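Local coordinates for protein group II chitinase (Ostrinia furnacalis, PDB 6JAV) that probably hydrolyses internal glycosidic linkages of chitin as a family 18 glycoside hydrolase, this chain being one catalytic domain of a much longer insect enzyme, at residues A168-V176 / Y224-W234; I294-K303 / A313-D324. One frame throughout, in Å; residues are numbered along the deposited sequence.

Interaction 1. Residues A168-V176 / Y224-W234. With NAG (2-acetamido-2-deoxy-beta-D-glucopyranose), chain C.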
loop_
_atom_site.group_PDB
_atom_site.type_symbol
_atom_site.label_atom_id
_atom_site.label_comp_id
_atom_site.label_asym_id
_atom_site.label_seq_id
_atom_site.Cartn_x
_atom_site.Cartn_y
_atom_site.Cartn_z
ATOM N N ALA A 168 2.769 5.376 9.291
ATOM C CA ALA A 168 2.932 3.934 9.179
ATOM C C ALA A 168 1.914 3.373 8.207
ATOM O O ALA A 168 0.789 3.871 8.124
ATOM C CB ALA A 168 2.716 3.229 10.541
ATOM N N ALA A 169 2.311 2.320 7.493
ATOM C CA ALA A 169 1.378 1.518 6.712
ATOM C C ALA A 169 0.989 0.337 7.574
ATOM O O ALA A 169 1.858 -0.305 8.170
ATOM C CB ALA A 169 2.043 1.024 5.428
ATOM N N VAL A 170 -0.308 0.048 7.644
ATOM C CA VAL A 170 -0.824 -0.888 8.641
ATOM C C VAL A 170 -1.809 -1.897 8.038
ATOM O O VAL A 170 -2.455 -1.662 7.015
ATOM C CB VAL A 170 -1.496 -0.145 9.813
ATOM C CG1 VAL A 170 -0.498 0.800 10.511
ATOM C CG2 VAL A 170 -2.730 0.609 9.326
ATOM N N SER A 171 -1.943 -3.040 8.729
ATOM C CA SER A 171 -2.784 -4.135 8.282
ATOM C C SER A 171 -4.267 -3.756 8.251
ATOM O O SER A 171 -4.739 -2.990 9.094
ATOM C CB SER A 171 -2.635 -5.291 9.275
ATOM O OG SER A 171 -3.531 -6.355 8.942
ATOM N N PRO A 172 -5.033 -4.337 7.326
ATOM C CA PRO A 172 -6.496 -4.208 7.352
ATOM C C PRO A 172 -7.199 -5.349 8.076
ATOM O O PRO A 172 -8.435 -5.335 8.135
ATOM C CB PRO A 172 -6.829 -4.289 5.849
ATOM C CG PRO A 172 -5.880 -5.364 5.349
ATOM C CD PRO A 172 -4.576 -5.069 6.118
ATOM N N ASN A 173 -6.446 -6.322 8.590
ATOM C CA ASN A 173 -6.985 -7.589 9.093
ATOM C C ASN A 173 -7.256 -7.448 10.590
ATOM O O ASN A 173 -6.338 -7.166 11.358
ATOM C CB ASN A 173 -5.921 -8.650 8.825
ATOM C CG ASN A 173 -6.279 -10.029 9.332
ATOM O OD1 ASN A 173 -6.645 -10.210 10.484
ATOM N ND2 ASN A 173 -6.030 -11.030 8.498
ATOM N N LYS A 174 -8.517 -7.660 10.992
ATOM C CA LYS A 174 -8.937 -7.517 12.390
ATOM C C LYS A 174 -7.992 -8.220 13.368
ATOM O O LYS A 174 -7.602 -7.635 14.383
ATOM C CB LYS A 174 -10.363 -8.069 12.562
ATOM C CG LYS A 174 -10.879 -7.930 13.988
ATOM C CD LYS A 174 -12.248 -8.605 14.137
ATOM C CE LYS A 174 -12.905 -8.190 15.470
ATOM N NZ LYS A 174 -12.096 -8.582 16.658
ATOM N N MET A 175 -7.621 -9.474 13.087
ATOM C CA MET A 175 -6.774 -10.232 14.017
ATOM C C MET A 175 -5.382 -9.624 14.147
ATOM O O MET A 175 -4.814 -9.582 15.249
ATOM C CB MET A 175 -6.652 -11.684 13.563
ATOM C CG MET A 175 -7.850 -12.535 13.936
ATOM S SD MET A 175 -9.221 -12.157 12.845
ATOM C CE MET A 175 -10.476 -11.772 14.056
ATOM N N VAL A 176 -4.808 -9.170 13.024
ATOM C CA VAL A 176 -3.494 -8.530 13.054
ATOM C C VAL A 176 -3.566 -7.194 13.771
ATOM O O VAL A 176 -2.677 -6.854 14.547
ATOM C CB VAL A 176 -2.944 -8.380 11.621
ATOM C CG1 VAL A 176 -1.606 -7.655 11.656
ATOM C CG2 VAL A 176 -2.801 -9.760 10.985
ATOM N N TYR A 224 -15.484 -9.406 8.131
ATOM C CA TYR A 224 -14.482 -8.367 8.353
ATOM C C TYR A 224 -13.469 -8.172 7.234
ATOM O O TYR A 224 -12.673 -7.228 7.326
ATOM C CB TYR A 224 -13.776 -8.523 9.706
ATOM C CG TYR A 224 -13.288 -9.889 10.035
ATOM C CD1 TYR A 224 -12.105 -10.373 9.506
ATOM C CD2 TYR A 224 -13.981 -10.679 10.944
ATOM C CE1 TYR A 224 -11.643 -11.642 9.830
ATOM C CE2 TYR A 224 -13.538 -11.938 11.273
ATOM C CZ TYR A 224 -12.370 -12.421 10.708
ATOM O OH TYR A 224 -11.918 -13.682 11.028
ATOM N N PHE A 225 -13.490 -8.979 6.176
ATOM C CA PHE A 225 -12.531 -8.801 5.078
ATOM C C PHE A 225 -13.082 -7.859 4.006
ATOM O O PHE A 225 -13.271 -8.224 2.841
ATOM C CB PHE A 225 -12.128 -10.153 4.497
ATOM C CG PHE A 225 -11.075 -10.854 5.290
ATOM C CD1 PHE A 225 -10.592 -10.302 6.469
ATOM C CD2 PHE A 225 -10.544 -12.056 4.855
ATOM C CE1 PHE A 225 -9.612 -10.951 7.209
ATOM C CE2 PHE A 225 -9.568 -12.710 5.589
ATOM C CZ PHE A 225 -9.103 -12.164 6.764
ATOM N N ASN A 226 -13.311 -6.612 4.405
ATOM C CA ASN A 226 -13.697 -5.569 3.457
ATOM C C ASN A 226 -13.278 -4.219 4.019
ATOM O O ASN A 226 -13.115 -4.064 5.232
ATOM C CB ASN A 226 -15.199 -5.626 3.147
ATOM C CG ASN A 226 -16.052 -5.497 4.401
ATOM O OD1 ASN A 226 -16.344 -4.390 4.855
ATOM N ND2 ASN A 226 -16.451 -6.636 4.960
ATOM N N ALA A 227 -13.102 -3.243 3.119
ATOM C CA ALA A 227 -12.544 -1.953 3.521
ATOM C C ALA A 227 -13.459 -1.213 4.485
ATOM O O ALA A 227 -12.988 -0.535 5.402
ATOM C CB ALA A 227 -12.268 -1.094 2.289
ATOM N N ASN A 228 -14.776 -1.339 4.299
ATOM C CA ASN A 228 -15.713 -0.655 5.185
ATOM C C ASN A 228 -15.556 -1.126 6.632
ATOM O O ASN A 228 -15.480 -0.307 7.566
ATOM C CB ASN A 228 -17.145 -0.896 4.694
ATOM C CG ASN A 228 -18.144 -0.250 5.586
ATOM O OD1 ASN A 228 -18.084 0.936 5.834
ATOM N ND2 ASN A 228 -19.071 -1.049 6.093
ATOM N N TYR A 229 -15.472 -2.442 6.841
ATOM C CA TYR A 229 -15.245 -2.942 8.195
ATOM C C TYR A 229 -13.899 -2.452 8.731
ATOM O O TYR A 229 -13.802 -1.960 9.862
ATOM C CB TYR A 229 -15.287 -4.475 8.226
ATOM C CG TYR A 229 -15.094 -4.992 9.633
ATOM C CD1 TYR A 229 -13.823 -5.160 10.177
ATOM C CD2 TYR A 229 -16.195 -5.258 10.432
ATOM C CE1 TYR A 229 -13.657 -5.584 11.495
ATOM C CE2 TYR A 229 -16.031 -5.681 11.735
ATOM C CZ TYR A 229 -14.762 -5.846 12.250
ATOM O OH TYR A 229 -14.594 -6.273 13.560
ATOM N N THR A 230 -12.845 -2.602 7.927
ATOM C CA THR A 230 -11.500 -2.252 8.377
ATOM C C THR A 230 -11.408 -0.793 8.809
ATOM O O THR A 230 -10.806 -0.478 9.844
ATOM C CB THR A 230 -10.534 -2.509 7.223
ATOM O OG1 THR A 230 -10.443 -3.915 6.977
ATOM C CG2 THR A 230 -9.151 -1.950 7.554
ATOM N N ILE A 231 -11.913 0.119 7.986
ATOM C CA ILE A 231 -11.784 1.537 8.302
ATOM C C ILE A 231 -12.579 1.878 9.555
ATOM O O ILE A 231 -12.092 2.586 10.450
ATOM C CB ILE A 231 -12.192 2.387 7.078
ATOM C CG1 ILE A 231 -11.234 2.158 5.893
ATOM C CG2 ILE A 231 -12.304 3.867 7.469
ATOM C CD1 ILE A 231 -9.805 2.577 6.170
ATOM N N HIS A 232 -13.795 1.337 9.666
ATOM C CA HIS A 232 -14.558 1.604 10.879
ATOM C C HIS A 232 -13.906 0.970 12.099
ATOM O O HIS A 232 -13.992 1.529 13.197
ATOM C CB HIS A 232 -15.978 1.082 10.695
ATOM C CG HIS A 232 -16.871 2.019 9.947
ATOM N ND1 HIS A 232 -17.184 1.863 8.612
ATOM C CD2 HIS A 232 -17.536 3.125 10.359
ATOM C CE1 HIS A 232 -17.990 2.841 8.231
ATOM N NE2 HIS A 232 -18.228 3.615 9.275
ATOM N N TYR A 233 -13.213 -0.152 11.926
ATOM C CA TYR A 233 -12.558 -0.803 13.051
ATOM C C TYR A 233 -11.365 0.009 13.546
ATOM O O TYR A 233 -11.188 0.185 14.756
ATOM C CB TYR A 233 -12.139 -2.211 12.653
ATOM C CG TYR A 233 -11.815 -3.082 13.841
ATOM C CD1 TYR A 233 -12.789 -3.373 14.781
ATOM C CD2 TYR A 233 -10.558 -3.606 14.026
ATOM C CE1 TYR A 233 -12.503 -4.163 15.880
ATOM C CE2 TYR A 233 -10.263 -4.415 15.127
ATOM C CZ TYR A 233 -11.243 -4.676 16.044
ATOM O OH TYR A 233 -10.958 -5.484 17.134
ATOM N N TRP A 234 -10.534 0.539 12.630
ATOM C CA TRP A 234 -9.477 1.456 13.068
ATOM C C TRP A 234 -10.049 2.625 13.865
ATOM O O TRP A 234 -9.474 3.030 14.886
ATOM C CB TRP A 234 -8.619 1.924 11.865
ATOM C CG TRP A 234 -7.542 0.947 11.544
ATOM C CD1 TRP A 234 -7.584 -0.069 10.638
ATOM C CD2 TRP A 234 -6.242 0.902 12.142
ATOM N NE1 TRP A 234 -6.387 -0.780 10.654
ATOM C CE2 TRP A 234 -5.557 -0.204 11.584
ATOM C CE3 TRP A 234 -5.608 1.667 13.141
ATOM C CZ2 TRP A 234 -4.261 -0.566 11.981
ATOM C CZ3 TRP A 234 -4.308 1.327 13.518
ATOM C CH2 TRP A 234 -3.646 0.212 12.933
HETATM C C1 NAG C . -20.031 -0.539 7.035
HETATM C C2 NAG C . -21.395 -1.186 6.841
HETATM C C3 NAG C . -22.324 -0.830 8.008
HETATM C C4 NAG C . -21.656 -1.151 9.342
HETATM C C5 NAG C . -20.285 -0.492 9.425
HETATM C C6 NAG C . -19.519 -0.847 10.686
HETATM C C7 NAG C . -22.414 -1.655 4.648
HETATM C C8 NAG C . -22.350 -3.100 5.021
HETATM N N2 NAG C . -21.973 -0.784 5.567
HETATM O O3 NAG C . -23.509 -1.609 7.892
HETATM O O4 NAG C . -22.457 -0.721 10.437
HETATM O O5 NAG C . -19.494 -0.917 8.306
HETATM O O6 NAG C . -18.963 -2.159 10.670
HETATM O O7 NAG C . -22.875 -1.287 3.576
HETATM O O HOH W 1 -10.524 -7.050 8.947
#
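Lys174 leaves its backbone with CG trans to the backbone N (chi1 -179°), runs nearly straight and bends only at its last torsion; this lays the chain across two tyrosines of segment 224-234, Tyr229 and Tyr233. Lys174 CG rests 3.7 Å from Tyr233 CE2, the two side chains crossing at about a right angle, and Lys174 CE comes to 3.2 Å from Tyr229 OH. The amine gives Tyr233 OH a weak hydrogen bond, but its stronger partner is Asp178, whose carboxylate also bonds that hydroxyl. Next door, the turn at chi2 (76°) brings Met175 SD to 3.6 Å from Tyr224 OH in an oblique Met-aromatic contact.

Deeper in, Trp234 reaches the end of strand 165-170. Its indole NE1 donates to Ser171 O at 3.2 Å, with the acceptor almost in the ring plane, while Val170 CG2 approaches the Trp234 ring obliquely, 3.3 Å from its CZ2. One helical turn earlier, Thr230 OG1 donates to Pro172 O at 2.7 Å, on a carbonyl lone pair, and its CG2 packs tightly against Pro172 CA. A water donates hydrogen bonds to Pro172 O and Tyr224 O and accepts one from Lys174 N.

Two asparagines cap the helix starts: Asn173 OD1 takes weak bonds from Met175 N and Val176 N, and Asn226 OD1 a firmer one from Tyr229 N. Asn228 carries the N-linked GlcNAc through ND2, and His232 turns a ring face to the sugar's C6. In this TIM-barrel domain the contact joins a barrel strand's exit loop to helix 227-236. Its stronger direct hydrogen bonds all use loop carbonyls, Ser171 O and Pro172 O, with Trp234 and Thr230 as donors, while the lysine's charge is probably balanced mainly by Asp178.

Interaction 2. Residues I294-K303 / A313-D324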
loop_
_atom_site.group_PDB
_atom_site.type_symbol
_atom_site.label_atom_id
_atom_site.label_comp_id
_atom_site.label_asym_id
_atom_site.label_seq_id
_atom_site.Cartn_x
_atom_site.Cartn_y
_atom_site.Cartn_z
ATOM N N ILE A 294 -7.791 -7.205 -21.143
ATOM C CA ILE A 294 -9.196 -6.947 -21.437
ATOM C C ILE A 294 -9.351 -6.311 -22.817
ATOM O O ILE A 294 -10.202 -6.721 -23.619
ATOM C CB ILE A 294 -9.798 -6.072 -20.325
ATOM C CG1 ILE A 294 -9.806 -6.860 -19.003
ATOM C CG2 ILE A 294 -11.186 -5.583 -20.712
ATOM C CD1 ILE A 294 -10.039 -5.995 -17.756
ATOM N N ARG A 295 -8.542 -5.291 -23.117
ATOM C CA ARG A 295 -8.717 -4.543 -24.360
ATOM C C ARG A 295 -8.309 -5.369 -25.584
ATOM O O ARG A 295 -8.987 -5.323 -26.625
ATOM C CB ARG A 295 -7.919 -3.237 -24.292
ATOM C CG ARG A 295 -7.924 -2.412 -25.566
ATOM C CD ARG A 295 -7.097 -1.101 -25.417
ATOM N NE ARG A 295 -6.908 -0.457 -26.721
ATOM C CZ ARG A 295 -5.746 -0.331 -27.377
ATOM N NH1 ARG A 295 -4.583 -0.764 -26.856
ATOM N NH2 ARG A 295 -5.749 0.261 -28.575
ATOM N N ASN A 296 -7.218 -6.135 -25.487
ATOM C CA ASN A 296 -6.594 -6.718 -26.670
ATOM C C ASN A 296 -6.518 -8.238 -26.677
ATOM O O ASN A 296 -6.179 -8.814 -27.718
ATOM C CB ASN A 296 -5.185 -6.138 -26.861
ATOM C CG ASN A 296 -5.209 -4.647 -27.108
ATOM O OD1 ASN A 296 -4.512 -3.873 -26.451
ATOM N ND2 ASN A 296 -6.029 -4.240 -28.053
ATOM N N SER A 297 -6.801 -8.907 -25.563
ATOM C CA SER A 297 -6.750 -10.360 -25.489
ATOM C C SER A 297 -8.092 -10.991 -25.147
ATOM O O SER A 297 -8.133 -12.185 -24.841
ATOM C CB SER A 297 -5.661 -10.839 -24.531
ATOM O OG SER A 297 -4.391 -10.411 -24.998
ATOM N N GLY A 298 -9.175 -10.223 -25.161
ATOM C CA GLY A 298 -10.499 -10.805 -25.029
ATOM C C GLY A 298 -10.863 -11.356 -23.668
ATOM O O GLY A 298 -11.742 -12.224 -23.577
ATOM N N TRP A 299 -10.226 -10.899 -22.592
ATOM C CA TRP A 299 -10.638 -11.394 -21.284
ATOM C C TRP A 299 -12.037 -10.870 -20.977
ATOM O O TRP A 299 -12.386 -9.742 -21.334
ATOM C CB TRP A 299 -9.667 -10.929 -20.197
ATOM C CG TRP A 299 -8.325 -11.640 -20.193
ATOM C CD1 TRP A 299 -7.575 -11.988 -21.287
ATOM C CD2 TRP A 299 -7.583 -12.079 -19.054
ATOM N NE1 TRP A 299 -6.422 -12.605 -20.895
ATOM C CE2 TRP A 299 -6.395 -12.670 -19.529
ATOM C CE3 TRP A 299 -7.811 -12.033 -17.666
ATOM C CZ2 TRP A 299 -5.430 -13.215 -18.676
ATOM C CZ3 TRP A 299 -6.849 -12.564 -16.823
ATOM C CH2 TRP A 299 -5.674 -13.149 -17.333
ATOM N N THR A 300 -12.836 -11.696 -20.312
ATOM C CA THR A 300 -14.218 -11.347 -19.998
ATOM C C THR A 300 -14.257 -10.675 -18.628
ATOM O O THR A 300 -13.651 -11.180 -17.683
ATOM C CB THR A 300 -15.051 -12.626 -19.955
ATOM O OG1 THR A 300 -14.944 -13.303 -21.218
ATOM C CG2 THR A 300 -16.503 -12.290 -19.685
ATOM N N VAL A 301 -14.982 -9.564 -18.526
ATOM C CA VAL A 301 -15.046 -8.758 -17.305
ATOM C C VAL A 301 -16.398 -8.975 -16.638
ATOM O O VAL A 301 -17.434 -8.923 -17.310
ATOM C CB VAL A 301 -14.842 -7.273 -17.624
ATOM C CG1 VAL A 301 -14.971 -6.445 -16.364
ATOM C CG2 VAL A 301 -13.481 -7.078 -18.292
ATOM N N VAL A 302 -16.395 -9.207 -15.325
ATOM C CA VAL A 302 -17.630 -9.287 -14.540
ATOM C C VAL A 302 -17.599 -8.164 -13.508
ATOM O O VAL A 302 -16.677 -8.108 -12.681
ATOM C CB VAL A 302 -17.780 -10.645 -13.849
ATOM C CG1 VAL A 302 -19.048 -10.682 -12.972
ATOM C CG2 VAL A 302 -17.768 -11.796 -14.878
ATOM N N LYS A 303 -18.601 -7.282 -13.543
ATOM C CA LYS A 303 -18.725 -6.192 -12.578
ATOM C C LYS A 303 -19.790 -6.525 -11.543
ATOM O O LYS A 303 -20.665 -7.365 -11.771
ATOM C CB LYS A 303 -19.065 -4.881 -13.278
ATOM C CG LYS A 303 -17.979 -4.479 -14.281
ATOM C CD LYS A 303 -18.190 -3.073 -14.807
ATOM C CE LYS A 303 -17.624 -2.052 -13.838
ATOM N NZ LYS A 303 -17.221 -0.755 -14.486
ATOM N N ALA A 313 -11.784 -10.382 -14.001
ATOM C CA ALA A 313 -11.694 -10.707 -15.427
ATOM C C ALA A 313 -11.047 -12.071 -15.601
ATOM O O ALA A 313 -10.202 -12.482 -14.803
ATOM C CB ALA A 313 -10.901 -9.635 -16.192
ATOM N N TYR A 314 -11.419 -12.782 -16.680
ATOM C CA TYR A 314 -10.897 -14.135 -16.825
ATOM C C TYR A 314 -10.766 -14.521 -18.291
ATOM O O TYR A 314 -11.425 -13.958 -19.167
ATOM C CB TYR A 314 -11.748 -15.176 -16.074
ATOM C CG TYR A 314 -13.167 -15.270 -16.606
ATOM C CD1 TYR A 314 -14.174 -14.423 -16.145
ATOM C CD2 TYR A 314 -13.485 -16.183 -17.611
ATOM C CE1 TYR A 314 -15.463 -14.491 -16.651
ATOM C CE2 TYR A 314 -14.760 -16.264 -18.111
ATOM C CZ TYR A 314 -15.743 -15.421 -17.639
ATOM O OH TYR A 314 -17.013 -15.513 -18.165
ATOM N N LYS A 315 -9.875 -15.478 -18.533
ATOM C CA LYS A 315 -9.757 -16.106 -19.846
ATOM C C LYS A 315 -9.097 -17.456 -19.642
ATOM O O LYS A 315 -8.051 -17.553 -18.993
ATOM C CB LYS A 315 -8.938 -15.246 -20.811
ATOM C CG LYS A 315 -8.895 -15.870 -22.213
ATOM C CD LYS A 315 -8.214 -14.986 -23.203
ATOM C CE LYS A 315 -8.306 -15.590 -24.601
ATOM N NZ LYS A 315 -7.430 -14.842 -25.551
ATOM N N GLY A 316 -9.720 -18.501 -20.175
ATOM C CA GLY A 316 -9.167 -19.828 -19.970
ATOM C C GLY A 316 -9.145 -20.140 -18.491
ATOM O O GLY A 316 -10.135 -19.945 -17.781
ATOM N N ASN A 317 -7.985 -20.570 -17.995
ATOM C CA ASN A 317 -7.832 -20.871 -16.579
ATOM C C ASN A 317 -7.180 -19.730 -15.788
ATOM O O ASN A 317 -6.697 -19.962 -14.680
ATOM C CB ASN A 317 -7.103 -22.206 -16.367
ATOM C CG ASN A 317 -5.608 -22.134 -16.652
ATOM O OD1 ASN A 317 -5.094 -21.148 -17.186
ATOM N ND2 ASN A 317 -4.900 -23.197 -16.292
ATOM N N GLN A 318 -7.160 -18.519 -16.335
ATOM C CA GLN A 318 -6.591 -17.362 -15.647
ATOM C C GLN A 318 -7.707 -16.429 -15.197
ATOM O O GLN A 318 -8.671 -16.200 -15.930
ATOM C CB GLN A 318 -5.660 -16.609 -16.584
ATOM C CG GLN A 318 -4.453 -17.450 -16.990
ATOM C CD GLN A 318 -3.626 -17.850 -15.792
ATOM O OE1 GLN A 318 -3.046 -16.999 -15.110
ATOM N NE2 GLN A 318 -3.580 -19.144 -15.503
ATOM N N TRP A 319 -7.567 -15.877 -13.983
ATOM C CA TRP A 319 -8.626 -15.073 -13.373
ATOM C C TRP A 319 -7.954 -13.992 -12.525
ATOM O O TRP A 319 -7.006 -14.299 -11.795
ATOM C CB TRP A 319 -9.446 -16.016 -12.475
ATOM C CG TRP A 319 -10.778 -15.567 -11.939
ATOM C CD1 TRP A 319 -12.030 -15.957 -12.389
ATOM C CD2 TRP A 319 -11.012 -14.767 -10.771
ATOM N NE1 TRP A 319 -13.013 -15.404 -11.595
ATOM C CE2 TRP A 319 -12.416 -14.669 -10.598
ATOM C CE3 TRP A 319 -10.167 -14.087 -9.868
ATOM C CZ2 TRP A 319 -12.995 -13.940 -9.557
ATOM C CZ3 TRP A 319 -10.745 -13.369 -8.817
ATOM C CH2 TRP A 319 -12.143 -13.291 -8.679
ATOM N N VAL A 320 -8.420 -12.745 -12.615
ATOM C CA VAL A 320 -7.778 -11.656 -11.861
ATOM C C VAL A 320 -8.840 -10.720 -11.303
ATOM O O VAL A 320 -9.814 -10.394 -11.983
ATOM C CB VAL A 320 -6.758 -10.906 -12.752
ATOM C CG1 VAL A 320 -7.437 -10.223 -13.926
ATOM C CG2 VAL A 320 -5.940 -9.883 -11.913
ATOM N N SER A 321 -8.659 -10.278 -10.051
ATOM C CA SER A 321 -9.562 -9.286 -9.475
ATOM C C SER A 321 -8.793 -7.999 -9.224
ATOM O O SER A 321 -7.607 -8.042 -8.884
ATOM C CB SER A 321 -10.187 -9.791 -8.169
ATOM O OG SER A 321 -9.193 -10.104 -7.216
ATOM N N PHE A 322 -9.465 -6.861 -9.394
ATOM C CA PHE A 322 -8.770 -5.575 -9.460
ATOM C C PHE A 322 -9.777 -4.442 -9.321
ATOM O O PHE A 322 -10.997 -4.653 -9.299
ATOM C CB PHE A 322 -7.975 -5.458 -10.780
ATOM C CG PHE A 322 -8.844 -5.393 -12.001
ATOM C CD1 PHE A 322 -9.417 -6.558 -12.517
ATOM C CD2 PHE A 322 -9.144 -4.182 -12.609
ATOM C CE1 PHE A 322 -10.251 -6.510 -13.646
ATOM C CE2 PHE A 322 -9.981 -4.137 -13.762
ATOM C CZ PHE A 322 -10.531 -5.315 -14.247
ATOM N N ASP A 323 -9.258 -3.221 -9.212
ATOM C CA ASP A 323 -10.106 -2.037 -9.165
ATOM C C ASP A 323 -10.075 -1.297 -10.501
ATOM O O ASP A 323 -9.002 -1.073 -11.079
ATOM C CB ASP A 323 -9.638 -1.084 -8.053
ATOM C CG ASP A 323 -10.130 -1.493 -6.665
ATOM O OD1 ASP A 323 -10.758 -2.568 -6.517
ATOM O OD2 ASP A 323 -9.868 -0.710 -5.707
ATOM N N ASP A 324 -11.259 -0.914 -10.981
ATOM C CA ASP A 324 -11.408 -0.057 -12.144
ATOM C C ASP A 324 -11.773 1.370 -11.725
ATOM O O ASP A 324 -11.948 1.681 -10.545
ATOM C CB ASP A 324 -12.402 -0.660 -13.146
ATOM C CG ASP A 324 -13.839 -0.772 -12.608
ATOM O OD1 ASP A 324 -14.138 -0.489 -11.433
ATOM O OD2 ASP A 324 -14.710 -1.200 -13.402
HETATM O O HOH W 2 -12.878 -14.843 -21.563
#
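Trp299 is the large bump of this contact, and the hairpin 313-321 supplies the hollow. Lys315 CB sits squarely over the five-membered ring, 3.5 Å from its centroid and 8° off the normal, a CH-pi contact. Gln318 CB meets the far corner of the six-membered ring, 3.5 Å from Trp299 CH2, and Val320 CG1 comes up to CZ3, with Ala313 O at the ring edge. From CB, Lys315 runs fully extended past the indole, ending with NZ bonded to Ser297 O at 2.8 Å; the lysine thus ties the turn that follows helix 287-296, just before Trp299, to strand 312-315.

Beyond it the two segments pair as antiparallel strands. Thr300 and Tyr314 form a hydrogen-bonded pair, each backbone N donating to the other's O; Val301 and Ala313 are the next, non-hydrogen-bonded pair. With chi1 at 63°, the Tyr314 ring swings over the neighbouring strand, where Thr300 CB covers one face and Val302 CG2 meets the ring edge. A water joins Thr300 OG1 to Tyr314 O on this side. On the other face of the sheet, Ile294 CD1 touches both Ala313 CB and the Phe322 ring, 3.6 Å from Phe322 CZ. Farther along, Lys303 NZ makes a salt bridge to Asp324 OD2, 2.8 Å away.

Lys303 also pairs with Glu326, and Asp324 caps helix 325-337 through Ile327 N. Helix 287-296 packs Ile290 on both Val320 and Phe322, whereas His263 stacks on Tyr314; strand 318-321 pairs in turn with strand 244-257, linking the small antiparallel sheet to the barrel.

Interaction 1 lies about 13 Å from the centre of the chain and interaction 2 about 23 Å, measured from their own centres, which are 27 Å apart. The first is built on the end of a barrel strand and its following loop, which buried side chains reach; the second is a more peripheral strand pairing, with more exposed residues. Apart from a weak lysine–tyrosine bond, interaction 1 uses side-chain donors to loop carbonyls; interaction 2 has one such bond too, but adds reciprocal backbone bonds, CH-pi contacts and a salt bridge. They share no segment and do not touch, yet strand 244-257 relates them: Ile231 packs on it, and strand 318-321 pairs with it.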